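Local coordinates for ZYG-9 (PDB 2OF3), which plays a major role in organising microtubules and spindle poles during mitosis and meiosis in one-cell embryos of Caenorhabditis elegans, at residues A1-S6 with D75-S80; L5-D10 with L81-D86; Q13-E18 with S126-S131; K90-R95 with I105-L110. One frame throughout, in Å; residues are numbered along the deposited sequence.

Interaction 1 of 4, residues A1-S6 with D75-S80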
# COMPACT_ATOMS: atom_id res chain seq x y z
N ALA A 1 15.04 -32.93 0.82
CA ALA A 1 14.82 -32.17 2.08
C ALA A 1 13.55 -31.29 1.96
O ALA A 1 13.29 -30.78 0.86
CB ALA A 1 16.07 -31.32 2.44
N GLU A 2 12.76 -31.13 3.03
CA GLU A 2 11.49 -30.35 2.92
C GLU A 2 11.58 -28.84 3.15
O GLU A 2 12.19 -28.34 4.12
CB GLU A 2 10.34 -30.95 3.74
CG GLU A 2 9.79 -32.27 3.17
CD GLU A 2 10.30 -33.51 3.94
OE1 GLU A 2 11.17 -34.23 3.40
OE2 GLU A 2 9.84 -33.75 5.09
N LEU A 3 10.96 -28.12 2.22
CA LEU A 3 10.83 -26.66 2.27
C LEU A 3 10.02 -26.27 3.50
O LEU A 3 8.99 -26.89 3.82
CB LEU A 3 10.12 -26.17 1.00
CG LEU A 3 10.69 -26.53 -0.38
CD1 LEU A 3 9.78 -26.05 -1.51
CD2 LEU A 3 12.11 -26.00 -0.59
N LEU A 4 10.49 -25.25 4.20
CA LEU A 4 9.73 -24.64 5.25
C LEU A 4 8.35 -24.09 4.78
O LEU A 4 7.37 -24.05 5.54
CB LEU A 4 10.58 -23.53 5.80
CG LEU A 4 10.07 -22.84 7.05
CD1 LEU A 4 10.06 -23.85 8.22
CD2 LEU A 4 10.99 -21.67 7.31
N LEU A 5 8.28 -23.70 3.50
CA LEU A 5 7.12 -23.03 2.92
C LEU A 5 7.01 -23.55 1.53
O LEU A 5 8.02 -23.68 0.86
CB LEU A 5 7.31 -21.52 2.93
CG LEU A 5 6.11 -20.70 2.45
CD1 LEU A 5 4.86 -20.91 3.39
CD2 LEU A 5 6.57 -19.22 2.39
N SER A 6 5.81 -23.94 1.10
CA SER A 6 5.58 -24.56 -0.19
C SER A 6 6.00 -23.74 -1.43
O SER A 6 6.11 -22.52 -1.40
CB SER A 6 4.08 -24.90 -0.34
OG SER A 6 3.34 -23.68 -0.47
N ASP A 75 16.83 -15.96 -0.21
CA ASP A 75 18.12 -16.47 -0.70
C ASP A 75 18.00 -17.92 -1.06
O ASP A 75 18.50 -18.34 -2.10
CB ASP A 75 19.23 -16.35 0.36
CG ASP A 75 19.41 -14.93 0.87
OD1 ASP A 75 19.62 -13.99 0.04
OD2 ASP A 75 19.33 -14.74 2.12
N THR A 76 17.33 -18.71 -0.23
CA THR A 76 17.35 -20.16 -0.36
C THR A 76 16.13 -20.74 -1.08
O THR A 76 16.22 -21.79 -1.72
CB THR A 76 17.53 -20.85 1.06
OG1 THR A 76 16.38 -20.58 1.85
CG2 THR A 76 18.77 -20.31 1.82
N SER A 77 14.97 -20.07 -0.99
CA SER A 77 13.79 -20.60 -1.68
C SER A 77 12.83 -19.48 -2.06
O SER A 77 11.70 -19.45 -1.56
CB SER A 77 13.09 -21.66 -0.83
OG SER A 77 12.09 -22.32 -1.62
N PRO A 78 13.30 -18.53 -2.90
CA PRO A 78 12.44 -17.39 -3.28
C PRO A 78 11.08 -17.77 -3.91
O PRO A 78 10.11 -17.05 -3.71
CB PRO A 78 13.33 -16.55 -4.23
CG PRO A 78 14.33 -17.57 -4.75
CD PRO A 78 14.63 -18.43 -3.56
N ARG A 79 11.00 -18.89 -4.61
CA ARG A 79 9.70 -19.34 -5.18
C ARG A 79 8.68 -19.68 -4.12
O ARG A 79 7.47 -19.60 -4.41
CB ARG A 79 9.86 -20.55 -6.09
CG ARG A 79 10.53 -20.22 -7.43
CD ARG A 79 10.90 -21.51 -8.17
NE ARG A 79 12.04 -21.21 -9.04
CZ ARG A 79 11.98 -20.63 -10.25
NH1 ARG A 79 10.79 -20.32 -10.78
NH2 ARG A 79 13.10 -20.37 -10.92
N SER A 80 9.14 -20.01 -2.91
CA SER A 80 8.25 -20.19 -1.74
C SER A 80 7.57 -18.92 -1.33
O SER A 80 6.37 -18.94 -1.07
CB SER A 80 9.03 -20.78 -0.57
OG SER A 80 9.45 -22.10 -0.98
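The hydroxyl of Ser80 donates to the backbone carbonyl of Leu5, with OG and O 2.8 Å apart, and this bond joins the N-terminal tail to the start of helix 78-83. The donor stands above the carbonyl plane, 44° out of it, so the tail carbonyl is met from over its flat face. Ser80 holds OG beside its own backbone N (chi1 -65°), which turns the hydroxyl out from the helix toward the tail. The next carbonyl is used as well: Ser80 CA lies 3.2 Å from Ser6 O in a CH...O contact. A small serine suits this place because the tail can come close to the helix backbone. Leu5 also touches Ser80 with carbon atoms, its CB 4.0 Å from Ser80 CB and its CD2 3.5 Å from Ser80 O, before continuing into apolar surroundings of Leu70 and Leu73 on helix 60-76. At the outer end the touch is lighter. Leu3 brings CD2 to 3.8 Å from Ser77 OG, and its CD1 branch reaches toward Ser80. Ser77 departs from helical geometry between helix 60-76 and helix 78-83; its OG is 2.7 Å from Ser80 OG, a bond whose proton has a second possible acceptor. The tail is also held from the loop after helix 33-44, through backbone bonds of Leu4 with Lys48 and Ser6 with Gln46. An irregular segment, bound hydroxyl to carbonyl, here lies against the junction of helices 60-76 and 78-83 in an all-helical TOG-domain structure.

Interaction 2 of 4, residues L5-D10 with L81-D86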
# COMPACT_ATOMS: atom_id res chain seq x y z
N LEU A 5 8.28 -23.70 3.50
CA LEU A 5 7.12 -23.03 2.92
C LEU A 5 7.01 -23.55 1.53
O LEU A 5 8.02 -23.68 0.86
CB LEU A 5 7.31 -21.52 2.93
CG LEU A 5 6.11 -20.70 2.45
CD1 LEU A 5 4.86 -20.91 3.39
CD2 LEU A 5 6.57 -19.22 2.39
N SER A 6 5.81 -23.94 1.10
CA SER A 6 5.58 -24.56 -0.19
C SER A 6 6.00 -23.74 -1.43
O SER A 6 6.11 -22.52 -1.40
CB SER A 6 4.08 -24.90 -0.34
OG SER A 6 3.34 -23.68 -0.47
N ASP A 7 6.18 -24.44 -2.54
CA ASP A 7 6.39 -23.81 -3.82
C ASP A 7 5.43 -24.60 -4.70
O ASP A 7 5.76 -25.69 -5.18
CB ASP A 7 7.87 -24.01 -4.21
CG ASP A 7 8.14 -23.81 -5.71
OD1 ASP A 7 7.29 -23.20 -6.42
OD2 ASP A 7 9.22 -24.27 -6.18
N ASN A 8 4.22 -24.10 -4.88
CA ASN A 8 3.21 -24.73 -5.73
C ASN A 8 2.38 -23.62 -6.37
O ASN A 8 2.67 -22.42 -6.22
CB ASN A 8 2.33 -25.73 -4.88
CG ASN A 8 1.63 -25.04 -3.71
OD1 ASN A 8 1.30 -23.86 -3.79
ND2 ASN A 8 1.43 -25.77 -2.60
N GLU A 9 1.31 -23.98 -7.05
CA GLU A 9 0.46 -22.97 -7.67
C GLU A 9 -0.88 -22.84 -6.97
O GLU A 9 -1.90 -22.52 -7.61
CB GLU A 9 0.24 -23.38 -9.11
CG GLU A 9 1.47 -23.17 -9.94
CD GLU A 9 1.26 -23.54 -11.37
OE1 GLU A 9 0.25 -23.10 -11.98
OE2 GLU A 9 2.13 -24.29 -11.88
N ASP A 10 -0.91 -23.08 -5.66
CA ASP A 10 -2.20 -22.99 -4.94
C ASP A 10 -2.72 -21.56 -4.86
O ASP A 10 -3.88 -21.38 -4.61
CB ASP A 10 -2.09 -23.58 -3.55
CG ASP A 10 -2.00 -25.09 -3.56
OD1 ASP A 10 -1.93 -25.68 -4.67
OD2 ASP A 10 -1.96 -25.71 -2.48
N LEU A 81 8.32 -17.83 -1.25
CA LEU A 81 7.76 -16.52 -0.97
C LEU A 81 6.79 -16.07 -2.06
O LEU A 81 5.74 -15.54 -1.71
CB LEU A 81 8.87 -15.45 -0.77
CG LEU A 81 9.89 -15.75 0.36
CD1 LEU A 81 10.90 -14.61 0.37
CD2 LEU A 81 9.23 -15.81 1.74
N LEU A 82 7.15 -16.25 -3.35
CA LEU A 82 6.25 -15.93 -4.46
C LEU A 82 4.94 -16.75 -4.46
O LEU A 82 3.84 -16.17 -4.63
CB LEU A 82 6.93 -16.18 -5.82
CG LEU A 82 7.78 -15.01 -6.24
CD1 LEU A 82 8.62 -15.54 -7.38
CD2 LEU A 82 6.90 -13.74 -6.68
N SER A 83 5.07 -18.08 -4.28
CA SER A 83 3.92 -18.99 -4.31
C SER A 83 2.90 -18.61 -3.24
O SER A 83 1.70 -18.82 -3.43
CB SER A 83 4.35 -20.42 -4.00
OG SER A 83 5.09 -20.97 -5.07
N ASN A 84 3.39 -18.05 -2.14
CA ASN A 84 2.58 -17.75 -0.95
C ASN A 84 2.49 -16.27 -0.64
O ASN A 84 2.10 -15.90 0.46
CB ASN A 84 3.11 -18.57 0.26
CG ASN A 84 2.93 -20.01 0.04
OD1 ASN A 84 1.79 -20.53 0.07
ND2 ASN A 84 4.01 -20.69 -0.30
N SER A 85 2.80 -15.43 -1.63
CA SER A 85 2.88 -13.98 -1.44
C SER A 85 1.59 -13.42 -0.90
O SER A 85 1.61 -12.56 0.01
CB SER A 85 3.24 -13.25 -2.72
OG SER A 85 2.18 -13.29 -3.71
N ASP A 86 0.47 -13.88 -1.42
CA ASP A 86 -0.82 -13.39 -0.97
C ASP A 86 -1.05 -13.66 0.53
O ASP A 86 -1.55 -12.81 1.24
CB ASP A 86 -1.95 -13.96 -1.87
CG ASP A 86 -2.05 -15.50 -1.82
OD1 ASP A 86 -1.01 -16.18 -2.04
OD2 ASP A 86 -3.18 -16.07 -1.59
O HOH W 1 1.03 -20.36 -5.48
O HOH W 2 0.55 -21.68 -2.09
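Leu5, Ser83 and Asn84 form the tight part of this contact, Leu5 and the Asn84 amide arriving from opposite directions until Leu5 CG is 3.5 Å from Asn84 ND2. That nitrogen donates to Ser6 OG at 3.1 Å, nearly straight at 160° and in the amide plane, and it also serves Ser80 O one turn back in the helix. Asparagine fits because the ND2 end of its short, flat amide can lie against a leucine while its N-H groups serve these two oxygens; Ser6 OG is further bonded to Gln46. Although Asn84 occupies the N-cap position of helix 85-95, its side chain makes no capping bond. Buried Ser83 brings OG 3.0 Å from Asn8 O but has Arg79 O as a rival acceptor.

The other side is looser and wet. Asn8 O and Ser83 O are bridged by a water that donates to each at 2.7 Å. A second water lies between Asn8 OD1 and Asn84 OD1, its two protons shared among several oxygens. Asn8 ND2 bonds Gln46, and Asn8 OD1 takes the backbone N of Asp10, 3.0 Å away, in an Asx turn just ahead of helix 10-19. Behind this seam, Leu81 packs on Leu73 of helix 60-76 and on Val113 and Leu117 of helix 101-120, and Arg14 of helix 10-19 lies against Asn84.

Interaction 3 of 4, residues Q13-E18 with S126-S131; sequences QRIKEE and SQEEVS
A capping box at the start of helix 127-139 provides the surface on which Ile15 rests, with its CD1 3.4 Å from Ser126 OG and 3.9 Å from Glu129 CG. In the box, Glu129 N donates to Ser126 OG at 3.1 Å, and Glu129 OE1 receives both Ser126 N and Ser126 OG, the hydroxyl meeting its anti lone pair. The serine reaches its partner because OG sits between the backbone N and the carbonyl carbon (chi1 63°). Thus OG is committed to polar partners while a methyl rests against it, the CD1 end of the isoleucine packing beside it. Farther along helix 10-19, Glu18 extends past Glu128 in the opposite direction, laying OE2 3.7 Å from Glu128 CG. Their carboxylate planes stand 83° apart, and the OE2 atoms stay 5.5 Å from each other; Lys19 pairs with Glu128 and probably eases the like charges. A water donates to Glu18 OE1, 2.8 Å away, and weakly to Glu128 O. The short axes run almost at right angles, 88°, a surface crossing of the N-terminal helix over the capped first turn of another helix in this helical-repeat domain.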
# COMPACT_ATOMS: atom_id res chain seq x y z
N GLN A 13 -5.78 -21.29 -7.01
CA GLN A 13 -6.92 -21.88 -6.32
C GLN A 13 -7.48 -20.91 -5.25
O GLN A 13 -8.69 -20.79 -5.14
CB GLN A 13 -6.55 -23.25 -5.70
CG GLN A 13 -7.76 -24.01 -4.97
CD GLN A 13 -8.89 -24.40 -5.96
OE1 GLN A 13 -8.63 -24.55 -7.15
NE2 GLN A 13 -10.14 -24.50 -5.47
N ARG A 14 -6.64 -20.20 -4.51
CA ARG A 14 -7.09 -19.23 -3.50
C ARG A 14 -7.78 -18.05 -4.14
O ARG A 14 -8.85 -17.64 -3.62
CB ARG A 14 -5.98 -18.77 -2.56
CG ARG A 14 -5.41 -19.91 -1.74
CD ARG A 14 -4.42 -19.33 -0.66
NE ARG A 14 -3.17 -18.83 -1.27
CZ ARG A 14 -2.12 -19.57 -1.55
NH1 ARG A 14 -2.14 -20.89 -1.35
NH2 ARG A 14 -1.07 -19.01 -2.09
N ILE A 15 -7.22 -17.51 -5.23
CA ILE A 15 -7.84 -16.40 -5.97
C ILE A 15 -9.21 -16.82 -6.53
O ILE A 15 -10.20 -16.11 -6.40
CB ILE A 15 -7.00 -15.89 -7.15
CG1 ILE A 15 -5.63 -15.36 -6.69
CG2 ILE A 15 -7.71 -14.76 -7.87
CD1 ILE A 15 -5.69 -14.43 -5.49
N LYS A 16 -9.26 -17.99 -7.14
CA LYS A 16 -10.52 -18.49 -7.65
C LYS A 16 -11.58 -18.71 -6.56
O LYS A 16 -12.73 -18.32 -6.76
CB LYS A 16 -10.25 -19.79 -8.40
CG LYS A 16 -11.50 -20.55 -8.68
CD LYS A 16 -11.16 -21.81 -9.40
CE LYS A 16 -11.14 -22.96 -8.44
NZ LYS A 16 -10.67 -24.17 -9.21
N GLU A 17 -11.22 -19.32 -5.42
CA GLU A 17 -12.16 -19.54 -4.31
C GLU A 17 -12.69 -18.23 -3.77
O GLU A 17 -13.86 -18.15 -3.47
CB GLU A 17 -11.52 -20.38 -3.21
CG GLU A 17 -11.32 -21.82 -3.66
CD GLU A 17 -10.82 -22.80 -2.57
OE1 GLU A 17 -10.54 -22.36 -1.41
OE2 GLU A 17 -10.69 -24.02 -2.92
N GLU A 18 -11.87 -17.17 -3.71
CA GLU A 18 -12.34 -15.86 -3.27
C GLU A 18 -13.36 -15.28 -4.28
O GLU A 18 -14.42 -14.73 -3.89
CB GLU A 18 -11.16 -14.85 -3.06
CG GLU A 18 -11.71 -13.52 -2.53
CD GLU A 18 -10.63 -12.58 -2.06
OE1 GLU A 18 -9.51 -13.09 -1.84
OE2 GLU A 18 -10.91 -11.33 -1.93
N SER A 126 -3.26 -10.11 -8.69
CA SER A 126 -4.69 -9.99 -8.92
C SER A 126 -5.25 -8.78 -8.18
O SER A 126 -4.65 -8.27 -7.24
CB SER A 126 -5.40 -11.26 -8.45
OG SER A 126 -5.23 -11.46 -7.01
N GLN A 127 -6.43 -8.33 -8.57
CA GLN A 127 -7.08 -7.24 -7.89
C GLN A 127 -7.30 -7.60 -6.40
O GLN A 127 -7.14 -6.75 -5.50
CB GLN A 127 -8.41 -7.00 -8.60
CG GLN A 127 -9.26 -5.88 -8.04
CD GLN A 127 -10.23 -5.27 -9.14
OE1 GLN A 127 -10.77 -6.01 -10.00
NE2 GLN A 127 -10.45 -3.92 -9.08
N GLU A 128 -7.62 -8.87 -6.15
CA GLU A 128 -7.84 -9.38 -4.82
C GLU A 128 -6.59 -9.27 -3.95
O GLU A 128 -6.70 -8.86 -2.81
CB GLU A 128 -8.28 -10.85 -4.84
CG GLU A 128 -9.73 -11.07 -5.42
CD GLU A 128 -9.81 -10.97 -6.93
OE1 GLU A 128 -8.79 -11.02 -7.67
OE2 GLU A 128 -10.94 -10.81 -7.40
N GLU A 129 -5.44 -9.68 -4.47
CA GLU A 129 -4.18 -9.57 -3.73
C GLU A 129 -3.80 -8.13 -3.45
O GLU A 129 -3.37 -7.82 -2.33
CB GLU A 129 -3.03 -10.16 -4.50
CG GLU A 129 -3.17 -11.58 -4.76
CD GLU A 129 -2.10 -12.08 -5.74
OE1 GLU A 129 -2.50 -12.40 -6.94
OE2 GLU A 129 -0.90 -12.13 -5.24
N VAL A 130 -3.94 -7.28 -4.45
CA VAL A 130 -3.68 -5.83 -4.31
C VAL A 130 -4.54 -5.19 -3.23
O VAL A 130 -4.05 -4.47 -2.36
CB VAL A 130 -3.82 -5.05 -5.68
CG1 VAL A 130 -3.44 -3.59 -5.47
CG2 VAL A 130 -2.86 -5.58 -6.74
N SER A 131 -5.83 -5.45 -3.28
CA SER A 131 -6.82 -4.85 -2.37
C SER A 131 -6.65 -5.36 -0.99
O SER A 131 -6.95 -4.67 -0.05
CB SER A 131 -8.23 -5.30 -2.81
OG SER A 131 -8.72 -4.23 -3.55
O HOH W 3 -7.29 -11.53 -1.24

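Interaction 4 of 4, residues K90-R95 with I105-L110; sequences KWCTLR and IKVLEL
Arg95 meets Val107 with the base of its side chain: CB lies 3.6 Å from Val107 CG2 and CG 3.7 Å from the same methyl, the two side chains crossing at about a right angle. The bend at chi2 (-59°) then turns the arginine back toward its own helix. CD passes 4.0 Å from Trp91 CH2, and NE sits 3.4 Å above the indole plane, offset toward the rim. At the tip, one face of the guanidinium is covered by Leu94 CB, Trp91 NE1 lies at its edge but gives its N-H to Leu55 O, and NH1 forms a salt bridge with Glu98. A long arginine therefore suits a buried place here, with carbons for the valine and charge paired beyond it. Valine's second branch serves the neighbouring turn, Val107 CG1 touching Cys92 CB at 3.7 Å, while Cys92 SG, small and only weakly polar, contacts Leu110 CD2 at 4.1 Å. Helices 85-95 and 101-120 run roughly antiparallel, the short segments at 156° with axes 10.1 Å apart. Around this pair, helix 60-76 packs on Trp91 and Leu110 through Leu67 and Leu70, helix 127-139 meets Thr93 through Phe133, and helix 146-163 meets Leu108.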
# COMPACT_ATOMS: atom_id res chain seq x y z
N LYS A 90 -0.91 -10.93 3.75
CA LYS A 90 -2.04 -10.85 4.70
C LYS A 90 -1.60 -10.95 6.19
O LYS A 90 -2.08 -10.20 7.07
CB LYS A 90 -3.07 -11.93 4.38
CG LYS A 90 -3.93 -11.62 3.14
CD LYS A 90 -4.84 -12.80 2.86
CE LYS A 90 -5.95 -12.42 1.95
NZ LYS A 90 -5.39 -12.08 0.59
N TRP A 91 -0.72 -11.91 6.47
CA TRP A 91 -0.13 -12.03 7.80
C TRP A 91 0.58 -10.73 8.21
O TRP A 91 0.44 -10.30 9.34
CB TRP A 91 0.84 -13.22 7.82
CG TRP A 91 1.41 -13.44 9.20
CD1 TRP A 91 0.85 -14.20 10.21
CD2 TRP A 91 2.63 -12.86 9.74
NE1 TRP A 91 1.67 -14.14 11.32
CE2 TRP A 91 2.76 -13.34 11.08
CE3 TRP A 91 3.63 -11.99 9.22
CZ2 TRP A 91 3.87 -12.97 11.92
CZ3 TRP A 91 4.74 -11.63 10.04
CH2 TRP A 91 4.83 -12.13 11.39
N CYS A 92 1.33 -10.10 7.31
CA CYS A 92 1.95 -8.80 7.55
C CYS A 92 0.90 -7.72 7.86
O CYS A 92 1.15 -6.90 8.74
CB CYS A 92 2.81 -8.37 6.34
SG CYS A 92 4.34 -9.40 6.09
N THR A 93 -0.28 -7.72 7.21
CA THR A 93 -1.28 -6.72 7.55
C THR A 93 -1.75 -6.83 9.00
O THR A 93 -2.12 -5.82 9.59
CB THR A 93 -2.55 -6.70 6.60
OG1 THR A 93 -3.26 -7.94 6.78
CG2 THR A 93 -2.17 -6.56 5.14
N LEU A 94 -1.78 -8.06 9.55
CA LEU A 94 -2.16 -8.28 10.95
C LEU A 94 -1.17 -7.58 11.88
O LEU A 94 -1.57 -6.96 12.90
CB LEU A 94 -2.21 -9.78 11.25
CG LEU A 94 -3.20 -10.68 10.51
CD1 LEU A 94 -3.10 -12.06 11.07
CD2 LEU A 94 -4.60 -10.15 10.65
N ARG A 95 0.11 -7.65 11.52
CA ARG A 95 1.17 -6.89 12.18
C ARG A 95 1.05 -5.40 12.07
O ARG A 95 1.55 -4.70 12.93
CB ARG A 95 2.57 -7.30 11.71
CG ARG A 95 2.84 -8.79 11.81
CD ARG A 95 2.69 -9.28 13.25
NE ARG A 95 1.90 -10.49 13.18
CZ ARG A 95 0.76 -10.72 13.80
NH1 ARG A 95 0.26 -9.88 14.65
NH2 ARG A 95 0.17 -11.86 13.59
N ILE A 105 9.72 -2.92 11.71
CA ILE A 105 10.89 -2.89 10.83
C ILE A 105 11.08 -4.19 10.05
O ILE A 105 11.35 -4.15 8.83
CB ILE A 105 12.22 -2.60 11.64
CG1 ILE A 105 12.26 -1.15 12.08
CG2 ILE A 105 13.42 -2.83 10.75
CD1 ILE A 105 13.04 -0.91 13.47
N LYS A 106 10.98 -5.34 10.73
CA LYS A 106 11.20 -6.62 10.05
C LYS A 106 10.03 -7.03 9.17
O LYS A 106 10.23 -7.76 8.20
CB LYS A 106 11.40 -7.77 11.06
CG LYS A 106 12.69 -7.70 11.92
CD LYS A 106 13.93 -7.76 11.04
CE LYS A 106 15.16 -7.26 11.80
NZ LYS A 106 16.33 -7.91 11.15
N VAL A 107 8.82 -6.67 9.56
CA VAL A 107 7.64 -6.90 8.69
C VAL A 107 7.84 -6.16 7.39
O VAL A 107 7.67 -6.72 6.33
CB VAL A 107 6.33 -6.48 9.36
CG1 VAL A 107 5.20 -6.45 8.33
CG2 VAL A 107 5.99 -7.41 10.56
N LEU A 108 8.27 -4.89 7.46
CA LEU A 108 8.41 -4.11 6.23
C LEU A 108 9.51 -4.62 5.35
O LEU A 108 9.43 -4.53 4.14
CB LEU A 108 8.58 -2.61 6.54
CG LEU A 108 7.33 -2.06 7.26
CD1 LEU A 108 7.73 -0.66 7.68
CD2 LEU A 108 6.12 -1.98 6.30
N GLU A 109 10.55 -5.19 5.97
CA GLU A 109 11.64 -5.81 5.21
C GLU A 109 11.12 -7.01 4.48
O GLU A 109 11.46 -7.21 3.30
CB GLU A 109 12.73 -6.21 6.18
CG GLU A 109 13.82 -7.01 5.63
CD GLU A 109 14.81 -7.42 6.74
OE1 GLU A 109 14.78 -6.84 7.86
OE2 GLU A 109 15.63 -8.31 6.48
N LEU A 110 10.29 -7.82 5.14
CA LEU A 110 9.63 -8.94 4.42
C LEU A 110 8.72 -8.44 3.28
O LEU A 110 8.77 -9.01 2.19
CB LEU A 110 8.85 -9.89 5.35
CG LEU A 110 8.22 -11.11 4.67
CD1 LEU A 110 9.29 -11.97 3.92
CD2 LEU A 110 7.47 -11.96 5.69

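In the fold
The irregular N-terminal tail is met first by the chain at 75-80, which returns to it in interaction 1 and closes a loop of 68 residues; the tail continues directly into interaction 2, which shares Leu5 and Ser6 and uses the next turn of the same helix, 78-83. The chain then enters helix 10-19, whose contact with 126-131, interaction 3, crosses both earlier ones; Arg14 joins interactions 2 and 3 through a salt bridge to Asp86. Interaction 4 closes a short hairpin of helices 85-95 and 101-120, nested within interaction 3 and following interactions 1 and 2 in series. Interactions 1 to 3 fasten tail and first helix to the helices beyond; interaction 4 pairs two of those.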